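Local coordinates for protein dTDP-glucose 4,6-dehydratase (Klebsiella pneumoniae, PDB 5U4Q) that binds NAD in a Rossmann-type domain and probably catalyses the NAD-dependent 4,6-dehydration of a nucleotide-linked glucose, at residues L124-S129 and A160-A165; F141-S146 and S250-S255; I174-L179 and A256-Y261. All coordinates share one frame; numbering follows the deposited sequence.

Interaction 1: L124-S129 and A160-A165; sequences LVYASS and ANELMA. With NAD (nicotinamide-adenine-dinucleotide), chain C.
Beta-alpha packing in a Rossmann-type domain is built here by strand 123-129 and helix 153-172, whose residues Y126 and A165, S128 and E162 meet across a buried interface. The strand and helix segments run at 142°, with axes 9.1 Å apart at closest approach. Y126 carries the largest share of the strand's contact with the helix. Its CG lies between the backbone N and the carbonyl carbon (chi1 63°), which sends the ring out to the helix, where the phenol OH comes to 3.5 Å from both A165 CB and E162 CA. E162 CG sits at the ring's edge, near its plane, while the methyl of A165 approaches obliquely. Beside the ring, S128 OG donates a short hydrogen bond of 2.6 Å to E162 OE2, meeting it on the anti side and 18° out of the carboxylate plane. The other oxygen, OE1, forms a salt bridge with R180, so both ends of the buried carboxylate have partners. A water donates to A127 O at 2.8 Å and to N161 OD1, tying strand backbone to helix side chain, while N161 ND2 is held by N105 O. On the far side of the strand, A127 CB packs 3.4 Å from O3D of the nicotinamide ribose of NAD. Strands 81-84 and 176-185 flank this strand, and helix 98-118 packs beside the pair, where the rings of Y109 and Y126 meet edge-to-face.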
loop_
_atom_site.group_PDB
_atom_site.type_symbol
_atom_site.label_atom_id
_atom_site.label_comp_id
_atom_site.label_asym_id
_atom_site.label_seq_id
_atom_site.Cartn_x
_atom_site.Cartn_y
_atom_site.Cartn_z
ATOM N N LEU A 124 11.797 -4.046 -14.154
ATOM C CA LEU A 124 11.870 -4.066 -12.691
ATOM C C LEU A 124 11.142 -5.299 -12.212
ATOM O O LEU A 124 9.942 -5.456 -12.445
ATOM C CB LEU A 124 11.156 -2.876 -12.079
ATOM C CG LEU A 124 10.957 -2.914 -10.552
ATOM C CD1 LEU A 124 12.280 -2.916 -9.803
ATOM C CD2 LEU A 124 10.073 -1.751 -10.146
ATOM N N VAL A 125 11.889 -6.175 -11.537
ATOM C CA VAL A 125 11.345 -7.351 -10.885
ATOM C C VAL A 125 11.415 -7.056 -9.401
ATOM O O VAL A 125 12.424 -6.545 -8.928
ATOM C CB VAL A 125 12.123 -8.628 -11.231
ATOM C CG1 VAL A 125 11.561 -9.843 -10.486
ATOM C CG2 VAL A 125 12.069 -8.889 -12.724
ATOM N N TYR A 126 10.343 -7.370 -8.655
ATOM C CA TYR A 126 10.329 -6.978 -7.240
ATOM C C TYR A 126 9.629 -8.026 -6.420
ATOM O O TYR A 126 8.766 -8.749 -6.919
ATOM C CB TYR A 126 9.695 -5.569 -7.038
ATOM C CG TYR A 126 8.247 -5.516 -7.448
ATOM C CD1 TYR A 126 7.897 -5.357 -8.784
ATOM C CD2 TYR A 126 7.212 -5.687 -6.516
ATOM C CE1 TYR A 126 6.569 -5.366 -9.191
ATOM C CE2 TYR A 126 5.881 -5.673 -6.913
ATOM C CZ TYR A 126 5.560 -5.546 -8.251
ATOM O OH TYR A 126 4.243 -5.587 -8.650
ATOM N N ALA A 127 10.029 -8.092 -5.155
ATOM C CA ALA A 127 9.466 -9.064 -4.232
ATOM C C ALA A 127 8.136 -8.596 -3.655
ATOM O O ALA A 127 8.041 -7.529 -3.049
ATOM C CB ALA A 127 10.447 -9.310 -3.092
ATOM N N SER A 128 7.116 -9.405 -3.850
ATOM C CA SER A 128 5.854 -9.288 -3.141
ATOM C C SER A 128 5.818 -10.451 -2.138
ATOM O O SER A 128 6.873 -10.967 -1.731
ATOM C CB SER A 128 4.667 -9.268 -4.086
ATOM O OG SER A 128 3.450 -9.026 -3.388
ATOM N N SER A 129 4.618 -10.852 -1.709
ATOM C CA SER A 129 4.520 -11.881 -0.688
ATOM C C SER A 129 3.180 -12.581 -0.717
ATOM O O SER A 129 2.164 -11.951 -0.989
ATOM C CB SER A 129 4.675 -11.214 0.680
ATOM O OG SER A 129 4.270 -12.083 1.746
ATOM N N ALA A 160 0.557 -2.711 -1.580
ATOM C CA ALA A 160 0.793 -1.341 -2.006
ATOM C C ALA A 160 1.884 -1.280 -3.071
ATOM O O ALA A 160 1.785 -0.467 -3.999
ATOM C CB ALA A 160 1.137 -0.424 -0.837
ATOM N N ASN A 161 2.935 -2.086 -2.930
ATOM C CA ASN A 161 4.020 -2.117 -3.955
ATOM C C ASN A 161 3.425 -2.535 -5.300
ATOM O O ASN A 161 3.740 -1.926 -6.334
ATOM C CB ASN A 161 5.111 -3.111 -3.587
ATOM C CG ASN A 161 6.002 -2.682 -2.401
ATOM O OD1 ASN A 161 6.938 -3.417 -2.086
ATOM N ND2 ASN A 161 5.810 -1.501 -1.854
ATOM N N GLU A 162 2.561 -3.548 -5.301
ATOM C CA GLU A 162 1.936 -3.994 -6.565
ATOM C C GLU A 162 1.114 -2.855 -7.185
ATOM O O GLU A 162 1.150 -2.654 -8.403
ATOM C CB GLU A 162 1.089 -5.251 -6.352
ATOM C CG GLU A 162 1.870 -6.474 -5.866
ATOM C CD GLU A 162 1.020 -7.711 -5.702
ATOM O OE1 GLU A 162 -0.162 -7.717 -6.148
ATOM O OE2 GLU A 162 1.524 -8.722 -5.142
ATOM N N LEU A 163 0.392 -2.111 -6.334
ATOM C CA LEU A 163 -0.442 -1.001 -6.824
ATOM C C LEU A 163 0.404 0.096 -7.422
ATOM O O LEU A 163 0.077 0.647 -8.479
ATOM C CB LEU A 163 -1.314 -0.437 -5.710
ATOM C CG LEU A 163 -2.447 -1.341 -5.211
ATOM C CD1 LEU A 163 -2.858 -0.889 -3.827
ATOM C CD2 LEU A 163 -3.619 -1.358 -6.187
HETATM N N MSE A 164 1.505 0.413 -6.740
HETATM C CA MSE A 164 2.423 1.443 -7.200
HETATM C C MSE A 164 3.086 1.011 -8.496
HETATM O O MSE A 164 3.228 1.808 -9.423
HETATM C CB MSE A 164 3.422 1.773 -6.078
HETATM C CG MSE A 164 2.700 2.359 -4.857
HETATM SE SE MSE A 164 3.765 2.219 -3.194
HETATM C CE MSE A 164 5.196 3.486 -3.617
ATOM N N ALA A 165 3.492 -0.259 -8.582
ATOM C CA ALA A 165 4.079 -0.802 -9.810
ATOM C C ALA A 165 3.082 -0.653 -10.972
ATOM O O ALA A 165 3.463 -0.212 -12.074
ATOM C CB ALA A 165 4.481 -2.269 -9.646
HETATM P PA NAD C . 16.730 -10.744 4.213
HETATM O O1A NAD C . 17.750 -11.806 4.361
HETATM O O2A NAD C . 16.264 -9.945 5.414
HETATM O O5B NAD C . 17.248 -9.740 3.056
HETATM C C5B NAD C . 16.744 -8.428 2.842
HETATM C C4B NAD C . 17.920 -7.465 2.870
HETATM O O4B NAD C . 17.329 -6.162 2.708
HETATM C C3B NAD C . 18.688 -7.475 4.184
HETATM O O3B NAD C . 20.070 -7.848 4.061
HETATM C C2B NAD C . 18.485 -6.053 4.706
HETATM O O2B NAD C . 19.648 -5.519 5.370
HETATM C C1B NAD C . 18.070 -5.248 3.476
HETATM N N9A NAD C . 17.250 -4.067 3.795
HETATM C C8A NAD C . 16.141 -4.029 4.569
HETATM N N7A NAD C . 15.677 -2.780 4.657
HETATM C C5A NAD C . 16.482 -2.003 3.914
HETATM C C6A NAD C . 16.563 -0.558 3.620
HETATM N N6A NAD C . 15.679 0.307 4.097
HETATM N N1A NAD C . 17.565 -0.170 2.830
HETATM C C2A NAD C . 18.487 -1.007 2.332
HETATM N N3A NAD C . 18.493 -2.333 2.582
HETATM C C4A NAD C . 17.511 -2.852 3.365
HETATM O O3 NAD C . 15.360 -11.320 3.588
HETATM P PN NAD C . 15.139 -12.215 2.268
HETATM O O1N NAD C . 16.352 -12.333 1.442
HETATM O O2N NAD C . 14.368 -13.432 2.778
HETATM O O5D NAD C . 14.068 -11.287 1.538
HETATM C C5D NAD C . 14.199 -10.753 0.224
HETATM C C4D NAD C . 12.816 -10.274 -0.185
HETATM O O4D NAD C . 11.952 -11.413 -0.404
HETATM C C3D NAD C . 12.060 -9.369 0.781
HETATM O O3D NAD C . 11.394 -8.366 0.011
HETATM C C2D NAD C . 11.011 -10.259 1.405
HETATM O O2D NAD C . 9.815 -9.551 1.793
HETATM C C1D NAD C . 10.726 -11.255 0.300
HETATM N N1N NAD C . 10.287 -12.565 0.816
HETATM C C2N NAD C . 11.148 -13.496 1.289
HETATM C C3N NAD C . 10.694 -14.736 1.771
HETATM C C7N NAD C . 11.606 -15.840 2.324
HETATM O O7N NAD C . 11.129 -16.958 2.568
HETATM N N7N NAD C . 12.906 -15.649 2.603
HETATM C C4N NAD C . 9.340 -14.985 1.789
HETATM C C5N NAD C . 8.467 -14.016 1.314
HETATM C C6N NAD C . 8.952 -12.798 0.850
HETATM O O HOH W 1 9.076 -4.971 -3.306
#

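Interaction 2: F141-S146 and S250-S255; sequences FSTEDS and SPATSS
T143 and A252 meet where two loops, each folded into a type I beta turn, lie against one another without a direct hydrogen bond. From T143 CB, which sits 3.5 Å from A252 CB, the side chain divides. OG1, placed between the backbone N and the carbonyl carbon (chi1 55°), reaches a water at 3.0 Å that also bonds S250 OG; CG2 turns beside the backbone N and only grazes the A252 methyl. The same water therefore bridges the two turns. Further along, the ring of P251 presses on backbone carbonyls: CD lies 3.5 Å from T143 O and also near E144 O, and CG lies 3.4 Å from D145 O. S142 OG accepts from E144 N and S250 OG from A252 N, two ST turns that brace the loops from within. D145 OD2 takes the S142 N-H at 2.9 Å from above the carboxylate plane, 62° out of it, and its OD1 makes a salt bridge to K138. At the subunit interface, H149 of the second subunit hydrogen-bonds T253 O through NE2, and D148 of that subunit packs on P251. The 141-146 loop belongs to the connection from strand 123-129 to helix 153-172, and the 250-255 loop leads into strand 258-263, whose N262 and V260 touch T143 and A252.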
loop_
_atom_site.group_PDB
_atom_site.type_symbol
_atom_site.label_atom_id
_atom_site.label_comp_id
_atom_site.label_asym_id
_atom_site.label_seq_id
_atom_site.Cartn_x
_atom_site.Cartn_y
_atom_site.Cartn_z
ATOM N N PHE A 141 -4.380 -20.638 -3.525
ATOM C CA PHE A 141 -4.248 -19.202 -3.708
ATOM C C PHE A 141 -3.778 -18.932 -5.136
ATOM O O PHE A 141 -2.749 -19.465 -5.561
ATOM C CB PHE A 141 -3.231 -18.594 -2.719
ATOM C CG PHE A 141 -3.677 -18.565 -1.280
ATOM C CD1 PHE A 141 -5.006 -18.289 -0.923
ATOM C CD2 PHE A 141 -2.744 -18.718 -0.266
ATOM C CE1 PHE A 141 -5.391 -18.237 0.423
ATOM C CE2 PHE A 141 -3.116 -18.640 1.067
ATOM C CZ PHE A 141 -4.440 -18.397 1.415
ATOM N N SER A 142 -4.512 -18.088 -5.861
ATOM C CA SER A 142 -4.211 -17.771 -7.232
ATOM C C SER A 142 -4.089 -16.264 -7.413
ATOM O O SER A 142 -4.771 -15.486 -6.722
ATOM C CB SER A 142 -5.377 -18.273 -8.122
ATOM O OG SER A 142 -5.383 -17.694 -9.421
ATOM N N THR A 143 -3.243 -15.836 -8.341
ATOM C CA THR A 143 -3.166 -14.417 -8.638
ATOM C C THR A 143 -4.467 -13.852 -9.259
ATOM O O THR A 143 -4.606 -12.635 -9.456
ATOM C CB THR A 143 -2.001 -14.105 -9.563
ATOM O OG1 THR A 143 -2.098 -14.903 -10.732
ATOM C CG2 THR A 143 -0.667 -14.338 -8.862
ATOM N N GLU A 144 -5.418 -14.720 -9.588
ATOM C CA GLU A 144 -6.731 -14.239 -10.026
ATOM C C GLU A 144 -7.592 -13.774 -8.826
ATOM O O GLU A 144 -8.606 -13.089 -9.034
ATOM C CB GLU A 144 -7.502 -15.359 -10.735
ATOM C CG GLU A 144 -6.896 -15.794 -12.042
ATOM C CD GLU A 144 -7.532 -17.054 -12.584
ATOM O OE1 GLU A 144 -8.589 -17.470 -12.066
ATOM O OE2 GLU A 144 -6.962 -17.633 -13.530
ATOM N N ASP A 145 -7.193 -14.150 -7.604
ATOM C CA ASP A 145 -7.953 -13.895 -6.378
ATOM C C ASP A 145 -7.847 -12.453 -5.910
ATOM O O ASP A 145 -6.869 -11.762 -6.212
ATOM C CB ASP A 145 -7.506 -14.791 -5.225
ATOM C CG ASP A 145 -7.607 -16.286 -5.543
ATOM O OD1 ASP A 145 -8.279 -16.659 -6.535
ATOM O OD2 ASP A 145 -6.990 -17.076 -4.785
ATOM N N SER A 146 -8.861 -12.006 -5.168
ATOM C CA SER A 146 -8.818 -10.671 -4.597
ATOM C C SER A 146 -7.789 -10.679 -3.488
ATOM O O SER A 146 -7.551 -11.698 -2.833
ATOM C CB SER A 146 -10.194 -10.247 -4.073
ATOM O OG SER A 146 -10.600 -11.053 -2.997
ATOM N N SER A 250 -7.371 -9.784 -14.271
ATOM C CA SER A 250 -7.140 -10.128 -12.881
ATOM C C SER A 250 -6.334 -9.042 -12.195
ATOM O O SER A 250 -5.808 -8.159 -12.865
ATOM C CB SER A 250 -6.372 -11.439 -12.774
ATOM O OG SER A 250 -4.992 -11.233 -13.020
ATOM N N PRO A 251 -6.218 -9.113 -10.854
ATOM C CA PRO A 251 -5.363 -8.151 -10.126
ATOM C C PRO A 251 -3.854 -8.242 -10.467
ATOM O O PRO A 251 -3.059 -7.411 -9.998
ATOM C CB PRO A 251 -5.542 -8.574 -8.658
ATOM C CG PRO A 251 -6.826 -9.308 -8.617
ATOM C CD PRO A 251 -6.887 -10.037 -9.917
ATOM N N ALA A 252 -3.481 -9.267 -11.233
ATOM C CA ALA A 252 -2.074 -9.567 -11.569
ATOM C C ALA A 252 -1.722 -9.389 -13.050
ATOM O O ALA A 252 -0.629 -9.718 -13.472
ATOM C CB ALA A 252 -1.737 -10.984 -11.128
ATOM N N THR A 253 -2.650 -8.841 -13.838
ATOM C CA THR A 253 -2.418 -8.563 -15.238
ATOM C C THR A 253 -2.945 -7.144 -15.519
ATOM O O THR A 253 -3.581 -6.552 -14.644
ATOM C CB THR A 253 -3.204 -9.564 -16.101
ATOM O OG1 THR A 253 -4.581 -9.594 -15.680
ATOM C CG2 THR A 253 -2.603 -10.964 -15.948
ATOM N N SER A 254 -2.680 -6.608 -16.718
ATOM C CA SER A 254 -3.169 -5.263 -17.091
ATOM C C SER A 254 -2.988 -4.996 -18.582
ATOM O O SER A 254 -2.361 -5.768 -19.290
ATOM C CB SER A 254 -2.374 -4.178 -16.318
ATOM O OG SER A 254 -2.790 -2.837 -16.661
ATOM N N SER A 255 -3.538 -3.883 -19.061
ATOM C CA SER A 255 -3.201 -3.373 -20.374
ATOM C C SER A 255 -1.796 -2.774 -20.335
ATOM O O SER A 255 -1.131 -2.652 -21.360
ATOM C CB SER A 255 -4.209 -2.315 -20.843
ATOM O OG SER A 255 -4.443 -1.353 -19.829
HETATM O O HOH W 2 -3.760 -13.727 -12.940
#

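Interaction 3: I174-L179 and A256-Y261; sequences IPTTGL and APYRVY
The ring of Y261 meets T177 CG2 at its edge, in plane, with 3.7 Å between CG2 and Y261 CD2. T176 OG1 lies at the edge of the Y258 ring, near its plane, and H166 adds an edge-to-face ring contact to Y258. These side chains project from two neighbouring parallel strands of the Rossmann-type sheet, with T176, Y258 and V260 on one face and T177, R259, L179 and Y261 on the other. T177 CG2 stands anti to the backbone N (chi1 -55° for OG1), which turns the methyl to the tyrosine and leaves OG1 to H123. On the sheet face that bears Y261, P307, L308 and L311 of helix 306-312 touch its side chain, while helix 153-172 packs on the face that bears Y258. L179 adds CD2 against Y261 CB.

The backbone ladder alternates between the strands as parallel pairing requires: T176 N donates to P257 O, R259 N to T176 O, G178 N to R259 O at 2.8 Å and Y261 N to G178 O. CA-H...O contacts fill in between them, among them T177 CA to R259 O at 3.2 Å. At G178, which has no side chain, the CA atoms of G178 and V260 come to 4.5 Å, the closest pair of this register, and V260 CG1 lies 3.7 Å from G178 O. The ladder starts at P257, the centre of an inverse gamma turn. S169 OG gathers I174 O, P257 O and T176 OG1 at this end. One water bonds T176 OG1 at 2.9 Å and donates to R259 O.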
loop_
_atom_site.group_PDB
_atom_site.type_symbol
_atom_site.label_atom_id
_atom_site.label_comp_id
_atom_site.label_asym_id
_atom_site.label_seq_id
_atom_site.Cartn_x
_atom_site.Cartn_y
_atom_site.Cartn_z
ATOM N N ILE A 174 7.157 1.465 -17.764
ATOM C CA ILE A 174 8.207 0.681 -17.126
ATOM C C ILE A 174 7.661 -0.734 -16.944
ATOM O O ILE A 174 6.662 -0.908 -16.250
ATOM C CB ILE A 174 8.541 1.232 -15.729
ATOM C CG1 ILE A 174 8.919 2.716 -15.818
ATOM C CG2 ILE A 174 9.669 0.417 -15.099
ATOM C CD1 ILE A 174 8.797 3.473 -14.511
ATOM N N PRO A 175 8.304 -1.749 -17.536
ATOM C CA PRO A 175 7.781 -3.087 -17.338
ATOM C C PRO A 175 8.056 -3.586 -15.929
ATOM O O PRO A 175 9.172 -3.458 -15.458
ATOM C CB PRO A 175 8.524 -3.911 -18.395
ATOM C CG PRO A 175 8.969 -2.880 -19.418
ATOM C CD PRO A 175 9.379 -1.756 -18.540
ATOM N N THR A 176 7.022 -4.084 -15.259
ATOM C CA THR A 176 7.189 -4.542 -13.875
ATOM C C THR A 176 6.654 -5.933 -13.703
ATOM O O THR A 176 5.574 -6.285 -14.252
ATOM C CB THR A 176 6.513 -3.599 -12.856
ATOM O OG1 THR A 176 5.084 -3.570 -13.040
ATOM C CG2 THR A 176 7.071 -2.184 -12.946
ATOM N N THR A 177 7.410 -6.749 -12.954
ATOM C CA THR A 177 6.988 -8.087 -12.581
ATOM C C THR A 177 7.152 -8.258 -11.059
ATOM O O THR A 177 8.277 -8.211 -10.533
ATOM C CB THR A 177 7.794 -9.195 -13.298
ATOM O OG1 THR A 177 7.735 -9.009 -14.706
ATOM C CG2 THR A 177 7.223 -10.572 -12.932
ATOM N N GLY A 178 6.034 -8.469 -10.360
ATOM C CA GLY A 178 6.059 -8.763 -8.942
ATOM C C GLY A 178 5.996 -10.261 -8.698
ATOM O O GLY A 178 5.310 -10.994 -9.406
ATOM N N LEU A 179 6.714 -10.716 -7.692
ATOM C CA LEU A 179 6.777 -12.150 -7.363
ATOM C C LEU A 179 6.310 -12.373 -5.936
ATOM O O LEU A 179 6.928 -11.875 -4.997
ATOM C CB LEU A 179 8.199 -12.651 -7.525
ATOM C CG LEU A 179 8.783 -12.565 -8.925
ATOM C CD1 LEU A 179 10.249 -12.958 -8.918
ATOM C CD2 LEU A 179 8.017 -13.423 -9.915
ATOM N N ALA A 256 -1.361 -2.347 -19.135
ATOM C CA ALA A 256 -0.008 -1.853 -18.932
ATOM C C ALA A 256 0.946 -3.043 -18.887
ATOM O O ALA A 256 0.510 -4.168 -18.642
ATOM C CB ALA A 256 0.057 -1.103 -17.622
ATOM N N PRO A 257 2.253 -2.796 -19.072
ATOM C CA PRO A 257 3.282 -3.884 -19.003
ATOM C C PRO A 257 3.573 -4.223 -17.529
ATOM O O PRO A 257 4.651 -3.931 -17.007
ATOM C CB PRO A 257 4.490 -3.260 -19.713
ATOM C CG PRO A 257 4.325 -1.799 -19.469
ATOM C CD PRO A 257 2.849 -1.543 -19.552
ATOM N N TYR A 258 2.587 -4.855 -16.908
ATOM C CA TYR A 258 2.546 -5.153 -15.479
ATOM C C TYR A 258 2.099 -6.580 -15.274
ATOM O O TYR A 258 1.077 -7.011 -15.828
ATOM C CB TYR A 258 1.534 -4.226 -14.815
ATOM C CG TYR A 258 0.924 -4.668 -13.480
ATOM C CD1 TYR A 258 1.494 -4.261 -12.261
ATOM C CD2 TYR A 258 -0.251 -5.415 -13.422
ATOM C CE1 TYR A 258 0.933 -4.640 -11.051
ATOM C CE2 TYR A 258 -0.830 -5.792 -12.208
ATOM C CZ TYR A 258 -0.240 -5.375 -11.019
ATOM O OH TYR A 258 -0.820 -5.752 -9.819
ATOM N N ARG A 259 2.848 -7.326 -14.467
ATOM C CA ARG A 259 2.483 -8.708 -14.144
ATOM C C ARG A 259 2.871 -9.054 -12.724
ATOM O O ARG A 259 3.878 -8.550 -12.216
ATOM C CB ARG A 259 3.207 -9.713 -15.046
ATOM C CG ARG A 259 2.726 -9.792 -16.480
ATOM C CD ARG A 259 1.324 -10.357 -16.579
ATOM N NE ARG A 259 0.986 -10.593 -17.979
ATOM C CZ ARG A 259 0.662 -9.636 -18.841
ATOM N NH1 ARG A 259 0.388 -9.955 -20.101
ATOM N NH2 ARG A 259 0.618 -8.370 -18.455
ATOM N N VAL A 260 2.081 -9.939 -12.108
ATOM C CA VAL A 260 2.355 -10.466 -10.767
ATOM C C VAL A 260 2.203 -11.991 -10.889
ATOM O O VAL A 260 1.261 -12.477 -11.518
ATOM C CB VAL A 260 1.466 -9.898 -9.641
ATOM C CG1 VAL A 260 1.837 -10.556 -8.320
ATOM C CG2 VAL A 260 1.603 -8.379 -9.554
ATOM N N TYR A 261 3.160 -12.733 -10.330
ATOM C CA TYR A 261 3.133 -14.184 -10.306
ATOM C C TYR A 261 3.377 -14.743 -8.908
ATOM O O TYR A 261 4.182 -14.201 -8.139
ATOM C CB TYR A 261 4.241 -14.776 -11.187
ATOM C CG TYR A 261 4.110 -14.412 -12.645
ATOM C CD1 TYR A 261 3.176 -15.054 -13.477
ATOM C CD2 TYR A 261 4.915 -13.429 -13.206
ATOM C CE1 TYR A 261 3.048 -14.686 -14.803
ATOM C CE2 TYR A 261 4.785 -13.051 -14.532
ATOM C CZ TYR A 261 3.847 -13.682 -15.325
ATOM O OH TYR A 261 3.750 -13.300 -16.643
HETATM O O HOH W 3 4.223 -5.722 -11.336
#

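In the fold
Interactions 1 and 3 are buried and share the sheet: strands 123-129 and 176-185 are neighbours, L124 O and T177 N are probably hydrogen-bonded, and Y126 packs on G178. Helix 153-172, half of interaction 1, also covers the Y258 side of interaction 3. Interaction 2 is more peripheral, its centre about 19 Å from that of the chain, and joins loops; yet it leans on interaction 3 through probable bonds from Y258 OH to P251 O and from V260 N to A252 O. The chemistry follows place: a side-chain bond and aromatic packing between strand and helix, across the strand from NAD, a regular backbone ladder within the sheet, and water-bridged turns at the edge. Interactions 1 and 2 both touch the second subunit.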